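PDB 4LJS: periplasmic binding protein from Veillonella parvula, which probably binds a ligand in the periplasm for uptake by a transporter, though the ligand itself is not established. Local coordinates for residues Ile138-Leu143 with Met151-Lys156; Glu101-Met106 with Thr127-Arg132. All coordinates share one frame; numbering follows the deposited sequence. Where two conformers were deposited one is given.

Contact 1: Ile138-Leu143 with Met151-Lys156; sequences IAESSL and MDMEYK
Ser141 and Glu154 make the direct hydrogen bond of this contact. In the two-lobed fold of periplasmic binding proteins, it packs the turn following edge strand 135-138 of one lobe's parallel sheet against the start of helix 151-164, where Met151 touches helix 215-222, so the helix probably helps join the lobes. Ser141 OG donates to Glu154 OE2 at 2.8 Å, meeting the syn lone pair of the carboxylate. The chain of Glu154 starts away from the turn but bends at chi2 (-50°), which swings its acid group back toward Ser141. Both have further partners: Ser141 OG also bonds Ser294 OG, and Glu154 OE1 accepts from Gly296 N. Replacing Glu154 by an alanine would probably leave Ser141 OG and Gly296 N without this acceptor and cut a polar tie between turn, helix and 294-296 loop.

Glu140 crosses Met153, modelled as selenomethionine, at about a right angle. Its OE1 lies 3.6 Å from Met153 CG, while Met153 SE sits 4.0 Å from Ser141 CA. A water donates both to Glu140 OE1 and, at 2.8 Å, to Met153 O. Lys156 NZ forms a salt bridge with Asp160 and stays 4.3 Å from Glu140 OE1, too far for a second one. Within the 3-10 turn, Ala139 O accepts from Ser142 N. Ser142 OG, also hydrogen-bonded to Lys115 N, donates to Ala139 O at 2.7 Å, on a lone pair in the carbonyl plane.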
# COMPACT_ATOMS: atom_id res chain seq x y z
N ILE A 138 -4.89 -8.97 -9.86
CA ILE A 138 -5.42 -8.78 -8.51
C ILE A 138 -4.29 -8.72 -7.48
O ILE A 138 -3.40 -9.57 -7.48
CB ILE A 138 -6.41 -9.92 -8.18
CG1 ILE A 138 -7.64 -9.81 -9.09
CG2 ILE A 138 -6.81 -9.90 -6.70
CD1 ILE A 138 -8.56 -11.02 -9.04
N ALA A 139 -4.31 -7.71 -6.61
CA ALA A 139 -3.31 -7.61 -5.54
C ALA A 139 -3.41 -8.79 -4.58
O ALA A 139 -4.44 -8.99 -3.94
CB ALA A 139 -3.47 -6.31 -4.78
N GLU A 140 -2.33 -9.56 -4.46
CA GLU A 140 -2.33 -10.69 -3.53
C GLU A 140 -2.58 -10.27 -2.08
O GLU A 140 -3.19 -11.01 -1.31
CB GLU A 140 -1.02 -11.48 -3.64
CG GLU A 140 -1.02 -12.73 -2.79
CD GLU A 140 0.34 -13.41 -2.74
OE1 GLU A 140 1.31 -12.86 -3.31
OE2 GLU A 140 0.43 -14.49 -2.11
N SER A 141 -2.12 -9.08 -1.69
CA SER A 141 -2.30 -8.63 -0.31
C SER A 141 -3.73 -8.19 -0.00
O SER A 141 -4.04 -7.82 1.14
CB SER A 141 -1.33 -7.50 0.02
OG SER A 141 -1.65 -6.34 -0.72
N SER A 142 -4.61 -8.23 -1.00
CA SER A 142 -6.02 -7.92 -0.78
C SER A 142 -6.91 -9.17 -0.58
O SER A 142 -8.13 -9.05 -0.47
CB SER A 142 -6.56 -7.09 -1.95
OG SER A 142 -6.72 -7.90 -3.11
N LEU A 143 -6.30 -10.35 -0.53
CA LEU A 143 -7.06 -11.60 -0.53
C LEU A 143 -7.72 -11.94 0.81
O LEU A 143 -8.57 -12.83 0.88
CB LEU A 143 -6.20 -12.78 -0.99
CG LEU A 143 -5.67 -12.73 -2.43
CD1 LEU A 143 -4.72 -13.89 -2.68
CD2 LEU A 143 -6.81 -12.73 -3.42
N MSE A 151 5.79 -7.85 3.27
CA MSE A 151 6.48 -6.96 2.35
C MSE A 151 6.73 -7.67 1.02
O MSE A 151 6.63 -7.06 -0.04
CB MSE A 151 7.81 -6.48 2.96
CG MSE A 151 7.64 -5.65 4.22
SE MSE A 151 9.31 -4.88 4.87
CE MSE A 151 9.56 -3.58 3.45
N ASP A 152 7.04 -8.96 1.11
CA ASP A 152 7.25 -9.80 -0.07
C ASP A 152 6.11 -9.72 -1.08
O ASP A 152 6.35 -9.59 -2.28
CB ASP A 152 7.49 -11.25 0.34
CG ASP A 152 8.91 -11.50 0.83
OD1 ASP A 152 9.79 -10.66 0.53
OD2 ASP A 152 9.15 -12.53 1.50
N MSE A 153 4.87 -9.80 -0.61
CA MSE A 153 3.72 -9.69 -1.51
C MSE A 153 3.74 -8.38 -2.28
O MSE A 153 3.38 -8.36 -3.46
CB MSE A 153 2.40 -9.81 -0.76
CG MSE A 153 2.13 -11.18 -0.21
SE MSE A 153 0.59 -11.12 0.97
CE MSE A 153 0.65 -12.99 1.58
N GLU A 154 4.15 -7.30 -1.62
CA GLU A 154 4.23 -6.00 -2.29
C GLU A 154 5.33 -5.97 -3.34
O GLU A 154 5.15 -5.42 -4.43
CB GLU A 154 4.42 -4.86 -1.28
CG GLU A 154 3.29 -4.75 -0.26
CD GLU A 154 1.91 -4.72 -0.90
OE1 GLU A 154 1.71 -3.97 -1.88
OE2 GLU A 154 1.02 -5.47 -0.43
N TYR A 155 6.48 -6.57 -3.02
CA TYR A 155 7.58 -6.67 -3.98
C TYR A 155 7.14 -7.41 -5.25
O TYR A 155 7.41 -6.94 -6.36
CB TYR A 155 8.79 -7.37 -3.36
CG TYR A 155 9.45 -6.59 -2.25
CD1 TYR A 155 9.36 -5.20 -2.21
CD2 TYR A 155 10.17 -7.23 -1.24
CE1 TYR A 155 9.97 -4.48 -1.20
CE2 TYR A 155 10.78 -6.51 -0.22
CZ TYR A 155 10.67 -5.13 -0.21
OH TYR A 155 11.26 -4.38 0.79
N LYS A 156 6.49 -8.55 -5.08
CA LYS A 156 6.05 -9.35 -6.22
C LYS A 156 5.03 -8.57 -7.03
O LYS A 156 5.03 -8.62 -8.26
CB LYS A 156 5.44 -10.68 -5.75
CG LYS A 156 4.62 -11.38 -6.85
CD LYS A 156 4.11 -12.76 -6.42
CE LYS A 156 3.17 -13.37 -7.47
NZ LYS A 156 1.84 -12.69 -7.54
O HOH W 1 1.96 -10.47 -4.70

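Contact 2: Glu101-Met106 with Thr127-Arg132; sequences ESVLMM and TFWQAR
Leu104 reaches from helix 100-106 to three side chains of 127-132, and its CD2 methyl makes every one of those contacts. The short helix 126-130 belongs to the beta-alpha-beta crossover between the adjacent parallel strands 110-113 and 135-138. On the tightly packed inner part, where Val103 and Trp129 are buried, Val103 CG1 lies 3.8 Å from Trp129 CH2, the two side chains crossing at about a right angle; Val103 chi1 of 174° places that methyl anti to the backbone N. Both side chains also rest on Leu111 of strand 110-113, and the indole NE1 is held by Leu123 O. Leu104 CD2 meets the same ring atom, Trp129 CH2, at 3.8 Å, and touches Phe128 at the ring edge, with CZ 4.1 Å away.

The solvent side buries less, though not for want of proximity. Exposed Arg132, its chain bent at chi3 (64°), lays one guanidinium face over Leu104 CD2, which is 3.4 Å from Arg132 NE. Cohesion rests mainly on apolar contact, with one water bridge, weak at Leu104 O: the arginine can cover a methyl with its face while NE, at the edge, gives its N-H to that water at 2.8 Å.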
# COMPACT_ATOMS: atom_id res chain seq x y z
N GLU A 101 -21.13 -0.87 -15.94
CA GLU A 101 -21.59 -0.23 -17.16
C GLU A 101 -20.60 0.83 -17.66
O GLU A 101 -20.29 0.89 -18.84
CB GLU A 101 -22.99 0.36 -16.96
CG GLU A 101 -23.92 0.09 -18.11
CD GLU A 101 -25.34 0.55 -17.85
OE1 GLU A 101 -26.14 -0.24 -17.29
OE2 GLU A 101 -25.67 1.70 -18.23
N SER A 102 -20.08 1.66 -16.75
CA SER A 102 -19.08 2.67 -17.11
C SER A 102 -17.76 2.05 -17.57
O SER A 102 -17.15 2.50 -18.54
CB SER A 102 -18.79 3.62 -15.93
OG SER A 102 -19.99 4.17 -15.41
N VAL A 103 -17.30 1.02 -16.86
CA VAL A 103 -16.05 0.35 -17.22
C VAL A 103 -16.13 -0.39 -18.57
O VAL A 103 -15.16 -0.40 -19.33
CB VAL A 103 -15.55 -0.55 -16.10
CG1 VAL A 103 -14.33 -1.35 -16.55
CG2 VAL A 103 -15.19 0.30 -14.88
N LEU A 104 -17.29 -0.98 -18.87
CA LEU A 104 -17.52 -1.55 -20.19
C LEU A 104 -17.32 -0.50 -21.30
O LEU A 104 -16.66 -0.77 -22.30
CB LEU A 104 -18.91 -2.18 -20.29
CG LEU A 104 -19.07 -3.57 -19.63
CD1 LEU A 104 -20.54 -3.98 -19.51
CD2 LEU A 104 -18.28 -4.63 -20.39
N MSE A 105 -17.88 0.69 -21.09
CA MSE A 105 -17.78 1.78 -22.05
C MSE A 105 -16.33 2.19 -22.31
O MSE A 105 -15.99 2.60 -23.42
CB MSE A 105 -18.60 3.00 -21.56
CG MSE A 105 -18.38 4.29 -22.35
SE MSE A 105 -16.90 5.42 -21.69
CE MSE A 105 -17.57 5.76 -19.88
N MSE A 106 -15.50 2.07 -21.29
CA MSE A 106 -14.10 2.46 -21.37
C MSE A 106 -13.26 1.48 -22.18
O MSE A 106 -12.18 1.83 -22.66
CB MSE A 106 -13.50 2.56 -19.97
CG MSE A 106 -14.04 3.70 -19.15
SE MSE A 106 -13.37 3.61 -17.33
CE MSE A 106 -14.66 4.86 -16.55
N THR A 127 -12.61 -14.25 -15.87
CA THR A 127 -13.21 -15.04 -16.94
C THR A 127 -14.10 -14.18 -17.84
O THR A 127 -14.11 -14.35 -19.06
CB THR A 127 -14.01 -16.22 -16.35
OG1 THR A 127 -13.10 -17.17 -15.80
CG2 THR A 127 -14.86 -16.90 -17.43
N PHE A 128 -14.84 -13.26 -17.24
CA PHE A 128 -15.70 -12.35 -17.98
C PHE A 128 -14.86 -11.48 -18.91
O PHE A 128 -15.17 -11.34 -20.09
CB PHE A 128 -16.50 -11.49 -17.00
CG PHE A 128 -17.29 -10.40 -17.65
CD1 PHE A 128 -16.73 -9.14 -17.86
CD2 PHE A 128 -18.61 -10.61 -18.03
CE1 PHE A 128 -17.47 -8.12 -18.46
CE2 PHE A 128 -19.35 -9.60 -18.63
CZ PHE A 128 -18.77 -8.34 -18.84
N TRP A 129 -13.80 -10.89 -18.36
CA TRP A 129 -12.96 -9.97 -19.11
C TRP A 129 -12.10 -10.67 -20.16
O TRP A 129 -11.79 -10.10 -21.20
CB TRP A 129 -12.09 -9.15 -18.16
CG TRP A 129 -12.91 -8.14 -17.43
CD1 TRP A 129 -13.25 -8.15 -16.11
CD2 TRP A 129 -13.54 -6.98 -18.00
NE1 TRP A 129 -14.04 -7.07 -15.81
CE2 TRP A 129 -14.24 -6.33 -16.95
CE3 TRP A 129 -13.59 -6.43 -19.29
CZ2 TRP A 129 -14.96 -5.16 -17.16
CZ3 TRP A 129 -14.31 -5.26 -19.49
CH2 TRP A 129 -14.99 -4.63 -18.43
N GLN A 130 -11.71 -11.91 -19.87
CA GLN A 130 -10.90 -12.67 -20.82
C GLN A 130 -11.71 -12.98 -22.08
O GLN A 130 -11.15 -13.13 -23.16
CB GLN A 130 -10.34 -13.94 -20.17
CG GLN A 130 -9.13 -13.66 -19.27
CD GLN A 130 -8.79 -14.80 -18.34
OE1 GLN A 130 -9.49 -15.81 -18.29
NE2 GLN A 130 -7.70 -14.66 -17.59
N ALA A 131 -13.03 -13.03 -21.93
CA ALA A 131 -13.89 -13.25 -23.08
C ALA A 131 -14.01 -11.96 -23.89
O ALA A 131 -14.42 -11.97 -25.05
CB ALA A 131 -15.26 -13.72 -22.63
N ARG A 132 -13.66 -10.84 -23.26
CA ARG A 132 -13.67 -9.54 -23.93
C ARG A 132 -12.26 -9.14 -24.35
O ARG A 132 -12.00 -7.98 -24.64
CB ARG A 132 -14.29 -8.48 -23.02
CG ARG A 132 -15.68 -8.86 -22.51
CD ARG A 132 -16.38 -7.72 -21.77
NE ARG A 132 -16.68 -6.56 -22.62
CZ ARG A 132 -17.64 -6.52 -23.55
NH1 ARG A 132 -18.39 -7.59 -23.78
NH2 ARG A 132 -17.83 -5.41 -24.26
O HOH W 2 -15.62 -4.01 -22.75

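Contacts 1 and 2 follow one another along the chain and do not touch: their centres are 24 Å apart and their nearest atoms about 9 Å. The parallel sheet relates them. Contact 2 joins helices that precede strands 110-113 and 135-138, whereas contact 1 forms just beyond the end of 135-138, where Ala139 pairs with Gly113 through backbone bonds. Contact 1 is also the more central, 9 Å from the chain centre against 26 Å for contact 2. That position, and Met151 packing on helix 215-222, are consistent with its lying near the interlobe cleft where such proteins usually bind ligands; a glycerol on Ser142 O, probably from crystallisation, does not by itself mark the site. Contact 2 belongs to the periphery.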